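PDB 3A8P: T-lymphoma invasion and metastasis-inducing protein 2, which activates the GTPase RAC1 by stimulating its GDP-GTP exchange, linking extracellular signals to the cytoskeleton, and is seen here as its PHCCEx domain. Local coordinates for residues 135-138 against 139-143. Numbering follows the deposited sequence.
Sequences DTVR and LLKSQ
V137 and K141, one turn apart on the same helix, lie side by side and point the same way, with CG1 of V137 3.9 Å from CE of K141. With CG anti to its own carbonyl carbon (chi1 -73°), the K141 chain heads back past V137, and its extended run beyond CG brings CE level with that methyl; on the way CG passes 3.3 Å from the carbonyl O of V137. A looser aliphatic touch joins T136 to L140, CG2 to CD1 at 4.2 Å. L140 has its CG anti to the carbonyl carbon (chi1 -64°), which sets this branch point beside the backbone N and 3.2 Å from T136 O, the oxygen that the same residue's N-H bonds to.

Four successive i to i+4 backbone bonds make the first turns of the alpha-helix: L139 N to D135 O at 3.2 Å, L140 N to T136 O at 2.9 Å, K141 N to V137 O and S142 N to R138 O. This is the N-terminal end of helix 136-165, with D135 as the N-cap: its OD1 accepts a weak bond from R138 N at 3.4 Å. Helix 136-165 pairs with helix 171-206 as an antiparallel helical hairpin, the coiled-coil part of the PHCCEx module.

L140, buried, meets M198, Y201 and L202 of the partner helix. T136 touches both L205 there and A124 and A128 of helix 109-130, whose F127 meets L139.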
ATOM      1  N   ASP A 135      13.475 -15.317  11.171  1.00 41.71           N
ATOM      2  CA  ASP A 135      13.255 -15.995   9.894  1.00 39.20           C
ATOM      3  C   ASP A 135      12.119 -15.234   9.190  1.00 37.39           C
ATOM      4  O   ASP A 135      10.960 -15.637   9.251  1.00 34.44           O
ATOM      5  CB  ASP A 135      12.840 -17.446  10.134  1.00 36.82           C
ATOM      6  CG  ASP A 135      12.860 -18.275   8.867  1.00 38.64           C
ATOM      7  OD1 ASP A 135      12.868 -17.697   7.759  1.00 37.84           O
ATOM      8  OD2 ASP A 135      12.855 -19.517   8.977  1.00 43.31           O
ATOM      9  N   THR A 136      12.469 -14.130   8.539  1.00 35.97           N
ATOM     10  CA  THR A 136      11.506 -13.275   7.847  1.00 35.69           C
ATOM     11  C   THR A 136      10.622 -13.998   6.833  1.00 35.02           C
ATOM     12  O   THR A 136       9.404 -13.854   6.854  1.00 34.48           O
ATOM     13  CB  THR A 136      12.230 -12.120   7.129  1.00 36.18           C
ATOM     14  OG1 THR A 136      13.173 -11.524   8.029  1.00 33.34           O
ATOM     15  CG2 THR A 136      11.226 -11.054   6.672  1.00 34.66           C
ATOM     16  N   VAL A 137      11.237 -14.772   5.946  1.00 35.32           N
ATOM     17  CA  VAL A 137      10.498 -15.503   4.927  1.00 34.59           C
ATOM     18  C   VAL A 137       9.418 -16.409   5.509  1.00 36.84           C
ATOM     19  O   VAL A 137       8.309 -16.475   4.984  1.00 35.66           O
ATOM     20  CB  VAL A 137      11.461 -16.343   4.059  1.00 34.32           C
ATOM     21  CG1 VAL A 137      10.680 -17.310   3.176  1.00 27.58           C
ATOM     22  CG2 VAL A 137      12.315 -15.405   3.204  1.00 32.00           C
ATOM     23  N   ARG A 138       9.746 -17.108   6.593  1.00 38.53           N
ATOM     24  CA  ARG A 138       8.798 -18.011   7.241  1.00 38.88           C
ATOM     25  C   ARG A 138       7.638 -17.238   7.857  1.00 36.20           C
ATOM     26  O   ARG A 138       6.499 -17.690   7.817  1.00 33.82           O
ATOM     27  CB  ARG A 138       9.496 -18.825   8.330  1.00 42.62           C
ATOM     28  CG  ARG A 138       8.610 -19.867   8.985  1.00 45.91           C
ATOM     29  CD  ARG A 138       9.341 -20.528  10.143  1.00 51.10           C
ATOM     30  NE  ARG A 138       8.611 -21.674  10.680  1.00 55.00           N
ATOM     31  CZ  ARG A 138       8.995 -22.370  11.745  1.00 56.64           C
ATOM     32  NH1 ARG A 138      10.105 -22.039  12.394  1.00 57.30           N
ATOM     33  NH2 ARG A 138       8.273 -23.404  12.159  1.00 57.70           N
ATOM     34  N   LEU A 139       7.934 -16.080   8.441  1.00 33.75           N
ATOM     35  CA  LEU A 139       6.895 -15.254   9.041  1.00 31.92           C
ATOM     36  C   LEU A 139       5.942 -14.770   7.937  1.00 32.29           C
ATOM     37  O   LEU A 139       4.723 -14.827   8.085  1.00 32.40           O
ATOM     38  CB  LEU A 139       7.518 -14.055   9.764  1.00 31.82           C
ATOM     39  CG  LEU A 139       6.549 -12.940  10.193  1.00 33.36           C
ATOM     40  CD1 LEU A 139       5.507 -13.492  11.164  1.00 31.43           C
ATOM     41  CD2 LEU A 139       7.328 -11.799  10.828  1.00 31.77           C
ATOM     42  N   LEU A 140       6.511 -14.316   6.822  1.00 31.89           N
ATOM     43  CA  LEU A 140       5.722 -13.826   5.699  1.00 32.44           C
ATOM     44  C   LEU A 140       4.813 -14.909   5.139  1.00 32.93           C
ATOM     45  O   LEU A 140       3.637 -14.661   4.864  1.00 31.36           O
ATOM     46  CB  LEU A 140       6.638 -13.304   4.590  1.00 31.51           C
ATOM     47  CG  LEU A 140       7.488 -12.086   4.938  1.00 30.69           C
ATOM     48  CD1 LEU A 140       8.288 -11.664   3.702  1.00 32.64           C
ATOM     49  CD2 LEU A 140       6.601 -10.952   5.414  1.00 27.15           C
ATOM     50  N   LYS A 141       5.359 -16.108   4.968  1.00 32.20           N
ATOM     51  CA  LYS A 141       4.579 -17.219   4.447  1.00 33.63           C
ATOM     52  C   LYS A 141       3.479 -17.606   5.426  1.00 33.36           C
ATOM     53  O   LYS A 141       2.352 -17.908   5.026  1.00 34.08           O
ATOM     54  CB  LYS A 141       5.482 -18.419   4.164  1.00 33.45           C
ATOM     55  CG  LYS A 141       6.357 -18.217   2.948  1.00 36.91           C
ATOM     56  CD  LYS A 141       7.154 -19.463   2.616  1.00 37.02           C
ATOM     57  CE  LYS A 141       7.897 -19.285   1.307  1.00 38.36           C
ATOM     58  NZ  LYS A 141       8.692 -20.493   0.954  1.00 42.10           N
ATOM     59  N   SER A 142       3.809 -17.585   6.709  1.00 31.77           N
ATOM     60  CA  SER A 142       2.838 -17.920   7.735  1.00 33.25           C
ATOM     61  C   SER A 142       1.700 -16.898   7.674  1.00 33.42           C
ATOM     62  O   SER A 142       0.529 -17.247   7.805  1.00 33.75           O
ATOM     63  CB  SER A 142       3.503 -17.894   9.115  1.00 33.74           C
ATOM     64  OG  SER A 142       2.585 -18.274  10.127  1.00 37.43           O
ATOM     65  N   GLN A 143       2.052 -15.635   7.467  1.00 33.29           N
ATOM     66  CA  GLN A 143       1.061 -14.574   7.376  1.00 34.49           C
ATOM     67  C   GLN A 143       0.127 -14.768   6.181  1.00 34.28           C
ATOM     68  O   GLN A 143      -1.090 -14.647   6.322  1.00 33.37           O
ATOM     69  CB  GLN A 143       1.744 -13.212   7.266  1.00 36.84           C
ATOM     70  CG  GLN A 143       2.305 -12.680   8.568  1.00 38.19           C
ATOM     71  CD  GLN A 143       1.222 -12.314   9.556  1.00 40.54           C
ATOM     72  OE1 GLN A 143       0.598 -13.181  10.160  1.00 45.21           O
ATOM     73  NE2 GLN A 143       0.987 -11.020   9.723  1.00 42.75           N
TER